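Poly(Beta-D-mannuronate) lyase (Pseudopedobacter saltans, PDB 7O79) probably cleaves alginate as a poly(beta-D-mannuronate) lyase of polysaccharide lyase family 6, built on a right-handed parallel beta-helix. Local coordinates at residues G237-F248 and G262-R273; D278-E286 and I333-G341. One frame throughout, in Å; residues are numbered along the deposited sequence.

Contact 1 of 2, residues G237-F248 and G262-R273; sequences GNFNTIEENFIF and GQGHHVVNNYVR
N270 and N245 sit in equivalent places on successive turns of a parallel beta-helix, and their side-by-side pairing is a worked example of how asparagine amides join such turns: that of N270 reaches back to the preceding turn. Their planes lie 4° apart, nearly coplanar. N270 OD1 accepts twice, from N245 N at 3.1 Å and from N245 ND2 at 3.0 Å, the donors arriving from opposite faces of its carbonyl plane. At its other end N270 ND2 gives a straight bond to I242 O, 2.9 Å away, approaching above that carbonyl plane, while V268 N reaches the same oxygen from the opposite face. With CG beside the backbone N (chi1 -58°), the N270 amide turns back across the bend.

Parallel strands flank this bend. I242 packs on V267 and I247 on V272 inside the coil, I247 CD1 lying 4.0 Å from V272 CG2. Outside, the F246 ring meets Y271 CB, and F248 and Y271 approach obliquely, their planes 52° apart. At the earlier bend the H265 ring accepts N240 N at ND1 (3.0 Å) in its plane, and N238 OD1 takes Q263 N on a lone pair; A261 O holds the far nitrogen of H265, and E185 O receives N238 ND2.

The amide row continues to N323, whose OD1 accepts from N270 ND2; on the other side N245 bonds backbone, ND2 to V220 O and OD1 to N223 N. Strand 219-226 precedes this pair and strand 319-328 follows it, while I258 of strand 255-260 covers I242 and N270 from across the coil.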
loop_
_atom_site.group_PDB
_atom_site.type_symbol
_atom_site.label_atom_id
_atom_site.label_comp_id
_atom_site.label_asym_id
_atom_site.label_seq_id
_atom_site.Cartn_x
_atom_site.Cartn_y
_atom_site.Cartn_z
ATOM N N GLY A 237 -2.753 3.750 12.200
ATOM C CA GLY A 237 -4.181 3.727 11.945
ATOM C C GLY A 237 -4.859 2.451 12.393
ATOM O O GLY A 237 -4.256 1.531 12.962
ATOM N N ASN A 238 -6.164 2.411 12.123
ATOM C CA ASN A 238 -7.075 1.444 12.709
ATOM C C ASN A 238 -8.138 1.038 11.691
ATOM O O ASN A 238 -8.383 1.735 10.710
ATOM C CB ASN A 238 -7.734 1.990 13.996
ATOM C CG ASN A 238 -6.712 2.474 15.028
ATOM O OD1 ASN A 238 -6.016 1.661 15.640
ATOM N ND2 ASN A 238 -6.604 3.788 15.213
ATOM N N PHE A 239 -8.769 -0.110 11.945
ATOM C CA PHE A 239 -9.866 -0.623 11.106
ATOM C C PHE A 239 -9.462 -0.733 9.631
ATOM O O PHE A 239 -10.157 -0.261 8.726
ATOM C CB PHE A 239 -11.129 0.230 11.273
ATOM C CG PHE A 239 -11.382 0.651 12.694
ATOM C CD1 PHE A 239 -11.904 -0.249 13.609
ATOM C CD2 PHE A 239 -11.131 1.946 13.108
ATOM C CE1 PHE A 239 -12.133 0.133 14.921
ATOM C CE2 PHE A 239 -11.361 2.328 14.410
ATOM C CZ PHE A 239 -11.866 1.424 15.315
ATOM N N ASN A 240 -8.326 -1.375 9.379
ATOM C CA ASN A 240 -7.933 -1.648 8.008
ATOM C C ASN A 240 -8.299 -3.076 7.630
ATOM O O ASN A 240 -8.440 -3.944 8.489
ATOM C CB ASN A 240 -6.443 -1.393 7.802
ATOM C CG ASN A 240 -6.132 0.093 7.759
ATOM O OD1 ASN A 240 -6.787 0.849 7.023
ATOM N ND2 ASN A 240 -5.177 0.529 8.573
ATOM N N THR A 241 -8.487 -3.296 6.331
ATOM C CA THR A 241 -8.912 -4.591 5.808
ATOM C C THR A 241 -7.859 -5.114 4.845
ATOM O O THR A 241 -7.503 -4.441 3.871
ATOM C CB THR A 241 -10.277 -4.502 5.123
ATOM O OG1 THR A 241 -11.276 -4.150 6.087
ATOM C CG2 THR A 241 -10.649 -5.836 4.490
ATOM N N ILE A 242 -7.352 -6.311 5.128
ATOM C CA ILE A 242 -6.351 -6.970 4.295
ATOM C C ILE A 242 -6.900 -8.366 4.036
ATOM O O ILE A 242 -6.870 -9.222 4.923
ATOM C CB ILE A 242 -4.972 -7.010 4.967
ATOM C CG1 ILE A 242 -4.526 -5.577 5.282
ATOM C CG2 ILE A 242 -3.934 -7.645 4.042
ATOM C CD1 ILE A 242 -3.222 -5.490 6.023
ATOM N N GLU A 243 -7.426 -8.593 2.832
ATOM C CA GLU A 243 -8.212 -9.788 2.541
ATOM C C GLU A 243 -7.921 -10.321 1.154
ATOM O O GLU A 243 -7.740 -9.551 0.213
ATOM C CB GLU A 243 -9.721 -9.525 2.646
ATOM C CG GLU A 243 -10.180 -9.216 4.043
ATOM C CD GLU A 243 -11.680 -8.977 4.134
ATOM O OE1 GLU A 243 -12.197 -8.982 5.276
ATOM O OE2 GLU A 243 -12.316 -8.731 3.081
ATOM N N GLU A 244 -7.901 -11.648 1.046
ATOM C CA GLU A 244 -7.888 -12.356 -0.236
ATOM C C GLU A 244 -6.669 -12.028 -1.085
ATOM O O GLU A 244 -6.735 -12.089 -2.318
ATOM C CB GLU A 244 -9.180 -12.106 -1.017
ATOM C CG GLU A 244 -10.397 -12.755 -0.362
ATOM C CD GLU A 244 -11.699 -12.058 -0.715
ATOM O OE1 GLU A 244 -12.425 -11.656 0.215
ATOM O OE2 GLU A 244 -11.993 -11.907 -1.919
ATOM N N ASN A 245 -5.546 -11.707 -0.438
ATOM C CA ASN A 245 -4.299 -11.441 -1.141
ATOM C C ASN A 245 -3.500 -12.730 -1.284
ATOM O O ASN A 245 -3.695 -13.690 -0.540
ATOM C CB ASN A 245 -3.446 -10.393 -0.411
ATOM C CG ASN A 245 -4.155 -9.063 -0.260
ATOM O OD1 ASN A 245 -4.222 -8.281 -1.210
ATOM N ND2 ASN A 245 -4.689 -8.792 0.942
ATOM N N PHE A 246 -2.605 -12.744 -2.266
ATOM C CA PHE A 246 -1.712 -13.868 -2.507
ATOM C C PHE A 246 -0.288 -13.354 -2.429
ATOM O O PHE A 246 0.096 -12.468 -3.196
ATOM C CB PHE A 246 -1.954 -14.506 -3.871
ATOM C CG PHE A 246 -3.263 -15.231 -3.991
ATOM C CD1 PHE A 246 -3.347 -16.588 -3.714
ATOM C CD2 PHE A 246 -4.399 -14.572 -4.449
ATOM C CE1 PHE A 246 -4.547 -17.269 -3.848
ATOM C CE2 PHE A 246 -5.608 -15.255 -4.583
ATOM C CZ PHE A 246 -5.669 -16.605 -4.287
ATOM N N ILE A 247 0.496 -13.907 -1.520
ATOM C CA ILE A 247 1.897 -13.529 -1.403
ATOM C C ILE A 247 2.706 -14.784 -1.716
ATOM O O ILE A 247 2.779 -15.710 -0.904
ATOM C CB ILE A 247 2.225 -12.937 -0.026
ATOM C CG1 ILE A 247 1.333 -11.711 0.212
ATOM C CG2 ILE A 247 3.699 -12.537 0.074
ATOM C CD1 ILE A 247 1.567 -11.016 1.531
ATOM N N PHE A 248 3.285 -14.827 -2.922
ATOM C CA PHE A 248 4.136 -15.927 -3.377
ATOM C C PHE A 248 5.573 -15.430 -3.300
ATOM O O PHE A 248 6.096 -14.849 -4.248
ATOM C CB PHE A 248 3.788 -16.363 -4.797
ATOM C CG PHE A 248 2.387 -16.876 -4.958
ATOM C CD1 PHE A 248 2.050 -18.151 -4.542
ATOM C CD2 PHE A 248 1.416 -16.098 -5.565
ATOM C CE1 PHE A 248 0.755 -18.634 -4.685
ATOM C CE2 PHE A 248 0.116 -16.582 -5.723
ATOM C CZ PHE A 248 -0.208 -17.860 -5.282
ATOM N N GLY A 262 -2.325 -1.609 15.557
ATOM C CA GLY A 262 -3.606 -0.935 15.676
ATOM C C GLY A 262 -4.774 -1.895 15.866
ATOM O O GLY A 262 -4.628 -3.121 15.896
ATOM N N GLN A 263 -5.961 -1.301 15.993
ATOM C CA GLN A 263 -7.110 -2.044 16.477
ATOM C C GLN A 263 -8.165 -2.214 15.390
ATOM O O GLN A 263 -8.270 -1.408 14.460
ATOM C CB GLN A 263 -7.723 -1.368 17.710
ATOM C CG GLN A 263 -8.377 -0.023 17.440
ATOM C CD GLN A 263 -8.947 0.611 18.718
ATOM O OE1 GLN A 263 -8.198 1.114 19.564
ATOM N NE2 GLN A 263 -10.271 0.580 18.859
ATOM N N GLY A 264 -8.932 -3.296 15.520
ATOM C CA GLY A 264 -10.113 -3.497 14.712
ATOM C C GLY A 264 -9.871 -3.994 13.311
ATOM O O GLY A 264 -10.801 -3.945 12.494
ATOM N N HIS A 265 -8.662 -4.461 12.999
ATOM C CA HIS A 265 -8.348 -4.918 11.650
ATOM C C HIS A 265 -9.062 -6.222 11.325
ATOM O O HIS A 265 -9.406 -7.004 12.216
ATOM C CB HIS A 265 -6.837 -5.109 11.488
ATOM C CG HIS A 265 -6.050 -3.871 11.765
ATOM N ND1 HIS A 265 -6.371 -2.650 11.214
ATOM C CD2 HIS A 265 -4.998 -3.649 12.592
ATOM C CE1 HIS A 265 -5.511 -1.740 11.644
ATOM N NE2 HIS A 265 -4.673 -2.320 12.484
ATOM N N HIS A 266 -9.293 -6.432 10.024
ATOM C CA HIS A 266 -9.850 -7.666 9.468
ATOM C C HIS A 266 -8.812 -8.210 8.508
ATOM O O HIS A 266 -8.545 -7.598 7.468
ATOM C CB HIS A 266 -11.174 -7.415 8.734
ATOM C CG HIS A 266 -12.327 -7.124 9.641
ATOM N ND1 HIS A 266 -13.596 -6.875 9.168
ATOM C CD2 HIS A 266 -12.405 -7.038 10.992
ATOM C CE1 HIS A 266 -14.406 -6.648 10.190
ATOM N NE2 HIS A 266 -13.711 -6.751 11.307
ATOM N N VAL A 267 -8.201 -9.329 8.861
ATOM C CA VAL A 267 -7.140 -9.917 8.060
ATOM C C VAL A 267 -7.589 -11.343 7.780
ATOM O O VAL A 267 -7.429 -12.223 8.626
ATOM C CB VAL A 267 -5.776 -9.869 8.763
ATOM C CG1 VAL A 267 -4.742 -10.635 7.983
ATOM C CG2 VAL A 267 -5.329 -8.430 8.918
ATOM N N VAL A 268 -8.195 -11.564 6.611
ATOM C CA VAL A 268 -8.953 -12.785 6.322
ATOM C C VAL A 268 -8.665 -13.257 4.905
ATOM O O VAL A 268 -8.511 -12.446 3.986
ATOM C CB VAL A 268 -10.473 -12.565 6.505
ATOM C CG1 VAL A 268 -11.213 -13.895 6.444
ATOM C CG2 VAL A 268 -10.757 -11.861 7.843
ATOM N N ASN A 269 -8.610 -14.586 4.729
ATOM C CA ASN A 269 -8.527 -15.229 3.416
ATOM C C ASN A 269 -7.277 -14.845 2.634
ATOM O O ASN A 269 -7.303 -14.807 1.399
ATOM C CB ASN A 269 -9.783 -14.949 2.586
ATOM C CG ASN A 269 -11.010 -15.633 3.161
ATOM O OD1 ASN A 269 -10.954 -16.814 3.508
ATOM N ND2 ASN A 269 -12.111 -14.899 3.282
ATOM N N ASN A 270 -6.168 -14.602 3.329
ATOM C CA ASN A 270 -4.886 -14.356 2.676
ATOM C C ASN A 270 -4.080 -15.645 2.546
ATOM O O ASN A 270 -4.050 -16.472 3.458
ATOM C CB ASN A 270 -4.079 -13.300 3.446
ATOM C CG ASN A 270 -4.845 -11.981 3.581
ATOM O OD1 ASN A 270 -5.008 -11.256 2.602
ATOM N ND2 ASN A 270 -5.356 -11.701 4.774
ATOM N N TYR A 271 -3.414 -15.801 1.409
ATOM C CA TYR A 271 -2.560 -16.955 1.135
ATOM C C TYR A 271 -1.110 -16.494 1.015
ATOM O O TYR A 271 -0.754 -15.797 0.057
ATOM C CB TYR A 271 -3.016 -17.651 -0.138
ATOM C CG TYR A 271 -2.314 -18.958 -0.412
ATOM C CD1 TYR A 271 -2.820 -20.144 0.100
ATOM C CD2 TYR A 271 -1.194 -19.018 -1.224
ATOM C CE1 TYR A 271 -2.218 -21.346 -0.153
ATOM C CE2 TYR A 271 -0.576 -20.228 -1.490
ATOM C CZ TYR A 271 -1.097 -21.389 -0.940
ATOM O OH TYR A 271 -0.518 -22.602 -1.179
ATOM N N VAL A 272 -0.276 -16.886 1.975
ATOM C CA VAL A 272 1.130 -16.491 2.029
ATOM C C VAL A 272 1.977 -17.754 2.008
ATOM O O VAL A 272 1.741 -18.675 2.802
ATOM C CB VAL A 272 1.438 -15.655 3.289
ATOM C CG1 VAL A 272 2.906 -15.250 3.331
ATOM C CG2 VAL A 272 0.528 -14.423 3.339
ATOM N N ARG A 273 2.968 -17.798 1.116
ATOM C CA ARG A 273 3.835 -18.962 1.105
ATOM C C ARG A 273 5.219 -18.614 0.578
ATOM O O ARG A 273 5.389 -17.701 -0.235
ATOM C CB ARG A 273 3.202 -20.108 0.310
ATOM C CG ARG A 273 2.975 -19.835 -1.166
ATOM C CD ARG A 273 2.852 -21.159 -1.933
ATOM N NE ARG A 273 3.952 -22.049 -1.583
ATOM C CZ ARG A 273 3.831 -23.255 -1.026
ATOM N NH1 ARG A 273 2.631 -23.753 -0.740
ATOM N NH2 ARG A 273 4.933 -23.964 -0.751
HETATM O O HOH W 1 -11.526 -3.430 9.513
HETATM O O HOH W 2 -14.512 -5.429 6.358
HETATM O O HOH W 3 -12.429 -12.167 2.842
HETATM O O HOH W 4 -6.085 -15.749 -1.014
#

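Contact 2 of 2, residues D278-E286 and I333-G341; sequences DGLILICGE and INIGGSYNG
I283 and C284 meet G337 and S338 where two consecutive rungs of the parallel beta-helix lose step: the register slips by one residue after L282, a beta bulge. Backbone hydrogen bonds record the slip. Before it, N334 N binds L280 O and L282 N binds N334 O. At the bulge L282 O receives two donors, G336 N at 2.8 Å in its carbonyl plane and G337 N at 3.0 Å from above that plane. C284 N then donates to G337 O, resuming the pairing one residue later.

Apolar contacts fall on two faces. Toward the inside, L280 CD2 lies alongside I333 CG2, 4.0 Å away, among side chains of strands 319-328 and 356-364. On the other face I283 extends along S338: with CG1 anti to the backbone N (chi1 -155°), its CG1 and CD1 both come 3.9 Å from S338 CB. The CG1 methylene of I283 also approaches the carbonyl oxygen G337 O, at 3.4 Å. Replacing I283 by an alanine would probably open a gap beside S338 CB and G337 O, where CG1 and CD1 now pack. A side chain at G337 would run into I281 CG2.

Polar side chains add little. N334 ND2 makes a weak bond to D278 OD2, the amide and carboxylate planes 78° apart, whereas OD1 of that aspartate is held by A331 N. A water donates to both C284 O and S338 O, bridging the separating chains.

Sulfur meets ring where they part: C284 SG lies at the edge of the Y339 ring, 3.6 Å from CD1.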
loop_
_atom_site.group_PDB
_atom_site.type_symbol
_atom_site.label_atom_id
_atom_site.label_comp_id
_atom_site.label_asym_id
_atom_site.label_seq_id
_atom_site.Cartn_x
_atom_site.Cartn_y
_atom_site.Cartn_z
ATOM N N ASP A 278 8.259 -13.643 8.522
ATOM C CA ASP A 278 7.053 -14.120 9.192
ATOM C C ASP A 278 5.826 -14.027 8.280
ATOM O O ASP A 278 5.763 -13.210 7.360
ATOM C CB ASP A 278 6.777 -13.325 10.478
ATOM C CG ASP A 278 7.881 -13.462 11.531
ATOM O OD1 ASP A 278 8.786 -14.302 11.377
ATOM O OD2 ASP A 278 7.813 -12.734 12.549
ATOM N N GLY A 279 4.831 -14.862 8.560
ATOM C CA GLY A 279 3.597 -14.829 7.793
ATOM C C GLY A 279 2.693 -13.678 8.210
ATOM O O GLY A 279 2.188 -12.926 7.366
ATOM N N LEU A 280 2.511 -13.529 9.522
ATOM C CA LEU A 280 1.672 -12.500 10.121
ATOM C C LEU A 280 2.357 -11.981 11.371
ATOM O O LEU A 280 2.718 -12.765 12.255
ATOM C CB LEU A 280 0.290 -13.053 10.475
ATOM C CG LEU A 280 -0.716 -12.139 11.188
ATOM C CD1 LEU A 280 -0.998 -10.841 10.393
ATOM C CD2 LEU A 280 -2.003 -12.907 11.516
ATOM N N ILE A 281 2.538 -10.668 11.451
ATOM C CA ILE A 281 3.151 -10.035 12.612
ATOM C C ILE A 281 2.136 -9.098 13.239
ATOM O O ILE A 281 1.666 -8.162 12.587
ATOM C CB ILE A 281 4.425 -9.268 12.252
ATOM C CG1 ILE A 281 5.511 -10.224 11.733
ATOM C CG2 ILE A 281 4.914 -8.441 13.461
ATOM C CD1 ILE A 281 6.643 -9.496 10.968
ATOM N N LEU A 282 1.805 -9.349 14.503
ATOM C CA LEU A 282 1.017 -8.433 15.317
ATOM C C LEU A 282 2.007 -7.725 16.232
ATOM O O LEU A 282 2.546 -8.345 17.155
ATOM C CB LEU A 282 -0.022 -9.198 16.127
ATOM C CG LEU A 282 -0.962 -10.074 15.296
ATOM C CD1 LEU A 282 -2.121 -10.507 16.160
ATOM C CD2 LEU A 282 -1.434 -9.368 14.040
ATOM N N ILE A 283 2.274 -6.438 15.970
ATOM C CA ILE A 283 3.381 -5.767 16.652
ATOM C C ILE A 283 2.915 -5.234 18.005
ATOM O O ILE A 283 1.725 -4.982 18.228
ATOM C CB ILE A 283 3.973 -4.648 15.764
ATOM C CG1 ILE A 283 5.440 -4.366 16.148
ATOM C CG2 ILE A 283 3.123 -3.398 15.838
ATOM C CD1 ILE A 283 6.235 -3.591 15.111
ATOM N N CYS A 284 3.855 -5.080 18.934
ATOM C CA CYS A 284 3.504 -4.567 20.251
ATOM C C CYS A 284 3.248 -3.064 20.186
ATOM O O CYS A 284 3.943 -2.324 19.484
ATOM C CB CYS A 284 4.616 -4.859 21.262
ATOM S SG CYS A 284 4.923 -6.606 21.595
ATOM N N GLY A 285 2.243 -2.618 20.906
ATOM C CA GLY A 285 1.921 -1.209 20.924
ATOM C C GLY A 285 2.689 -0.482 22.007
ATOM O O GLY A 285 3.286 -1.093 22.900
ATOM N N GLU A 286 2.640 0.843 21.936
ATOM C CA GLU A 286 3.312 1.689 22.911
ATOM C C GLU A 286 2.345 2.227 23.958
ATOM O O GLU A 286 1.308 2.805 23.618
ATOM C CB GLU A 286 4.028 2.854 22.235
ATOM C CG GLU A 286 4.893 3.563 23.259
ATOM C CD GLU A 286 5.742 4.659 22.688
ATOM O OE1 GLU A 286 5.234 5.503 21.914
ATOM O OE2 GLU A 286 6.927 4.681 23.058
ATOM N N ILE A 333 2.719 -17.083 12.788
ATOM C CA ILE A 333 2.041 -15.934 13.361
ATOM C C ILE A 333 2.862 -15.489 14.559
ATOM O O ILE A 333 3.112 -16.284 15.475
ATOM C CB ILE A 333 0.591 -16.248 13.757
ATOM C CG1 ILE A 333 -0.168 -16.785 12.530
ATOM C CG2 ILE A 333 -0.085 -14.999 14.350
ATOM C CD1 ILE A 333 -1.656 -17.104 12.745
ATOM N N ASN A 334 3.318 -14.243 14.526
ATOM C CA ASN A 334 4.113 -13.661 15.598
ATOM C C ASN A 334 3.189 -12.723 16.374
ATOM O O ASN A 334 2.868 -11.628 15.907
ATOM C CB ASN A 334 5.328 -12.957 15.004
ATOM C CG ASN A 334 6.241 -12.332 16.057
ATOM O OD1 ASN A 334 6.077 -12.536 17.250
ATOM N ND2 ASN A 334 7.220 -11.586 15.600
ATOM N N ILE A 335 2.705 -13.188 17.526
ATOM C CA ILE A 335 1.822 -12.406 18.390
ATOM C C ILE A 335 2.723 -11.640 19.354
ATOM O O ILE A 335 3.170 -12.175 20.371
ATOM C CB ILE A 335 0.810 -13.286 19.126
ATOM C CG1 ILE A 335 0.117 -14.251 18.151
ATOM C CG2 ILE A 335 -0.247 -12.437 19.839
ATOM C CD1 ILE A 335 -0.768 -15.277 18.839
ATOM N N GLY A 336 3.033 -10.391 19.006
ATOM C CA GLY A 336 3.877 -9.583 19.860
ATOM C C GLY A 336 5.253 -9.301 19.287
ATOM O O GLY A 336 6.249 -9.399 20.003
ATOM N N GLY A 337 5.331 -8.945 18.006
ATOM C CA GLY A 337 6.609 -8.572 17.434
ATOM C C GLY A 337 7.158 -7.308 18.073
ATOM O O GLY A 337 6.414 -6.486 18.605
ATOM N N SER A 338 8.489 -7.170 18.029
ATOM C CA SER A 338 9.211 -5.966 18.484
ATOM C C SER A 338 8.808 -5.540 19.894
ATOM O O SER A 338 8.439 -4.389 20.153
ATOM C CB SER A 338 9.036 -4.817 17.504
ATOM O OG SER A 338 9.351 -5.255 16.201
ATOM N N TYR A 339 8.900 -6.490 20.815
ATOM C CA TYR A 339 8.628 -6.230 22.218
ATOM C C TYR A 339 9.844 -5.594 22.877
ATOM O O TYR A 339 10.982 -6.026 22.659
ATOM C CB TYR A 339 8.276 -7.535 22.923
ATOM C CG TYR A 339 7.885 -7.425 24.394
ATOM C CD1 TYR A 339 6.690 -6.824 24.777
ATOM C CD2 TYR A 339 8.699 -7.969 25.393
ATOM C CE1 TYR A 339 6.313 -6.757 26.127
ATOM C CE2 TYR A 339 8.346 -7.901 26.733
ATOM C CZ TYR A 339 7.146 -7.303 27.102
ATOM O OH TYR A 339 6.788 -7.237 28.436
ATOM N N ASN A 340 9.599 -4.556 23.678
ATOM C CA ASN A 340 10.632 -3.938 24.506
ATOM C C ASN A 340 10.238 -4.176 25.956
ATOM O O ASN A 340 9.385 -3.464 26.493
ATOM C CB ASN A 340 10.785 -2.452 24.213
ATOM C CG ASN A 340 11.754 -1.778 25.165
ATOM O OD1 ASN A 340 12.573 -2.446 25.812
ATOM N ND2 ASN A 340 11.675 -0.456 25.256
ATOM N N GLY A 341 10.848 -5.181 26.583
ATOM C CA GLY A 341 10.600 -5.434 27.983
ATOM C C GLY A 341 11.346 -4.531 28.949
ATOM O O GLY A 341 11.194 -4.688 30.163
HETATM O O HOH W 5 6.541 -2.558 18.846
#

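Both contacts join neighbouring coils of one beta-helix, and both pair parallel strands, yet they hold different faces of it. Contact 1 lies nearer the centre of the chain, about 12 Å away against about 20 Å for contact 2, though contact 2 has the larger share of buried residues. Their centres are about 15 Å apart, and strand 266-273 of contact 1 leads in the chain to strand 280-283 of contact 2. Contact 1 is the more extensive, with regular pairing on both sides of an amide-filled bend and aromatic rings outside. Contact 2 is smaller and irregular, relying on backbone bonds, glycines and a cysteine at its bulge and corner.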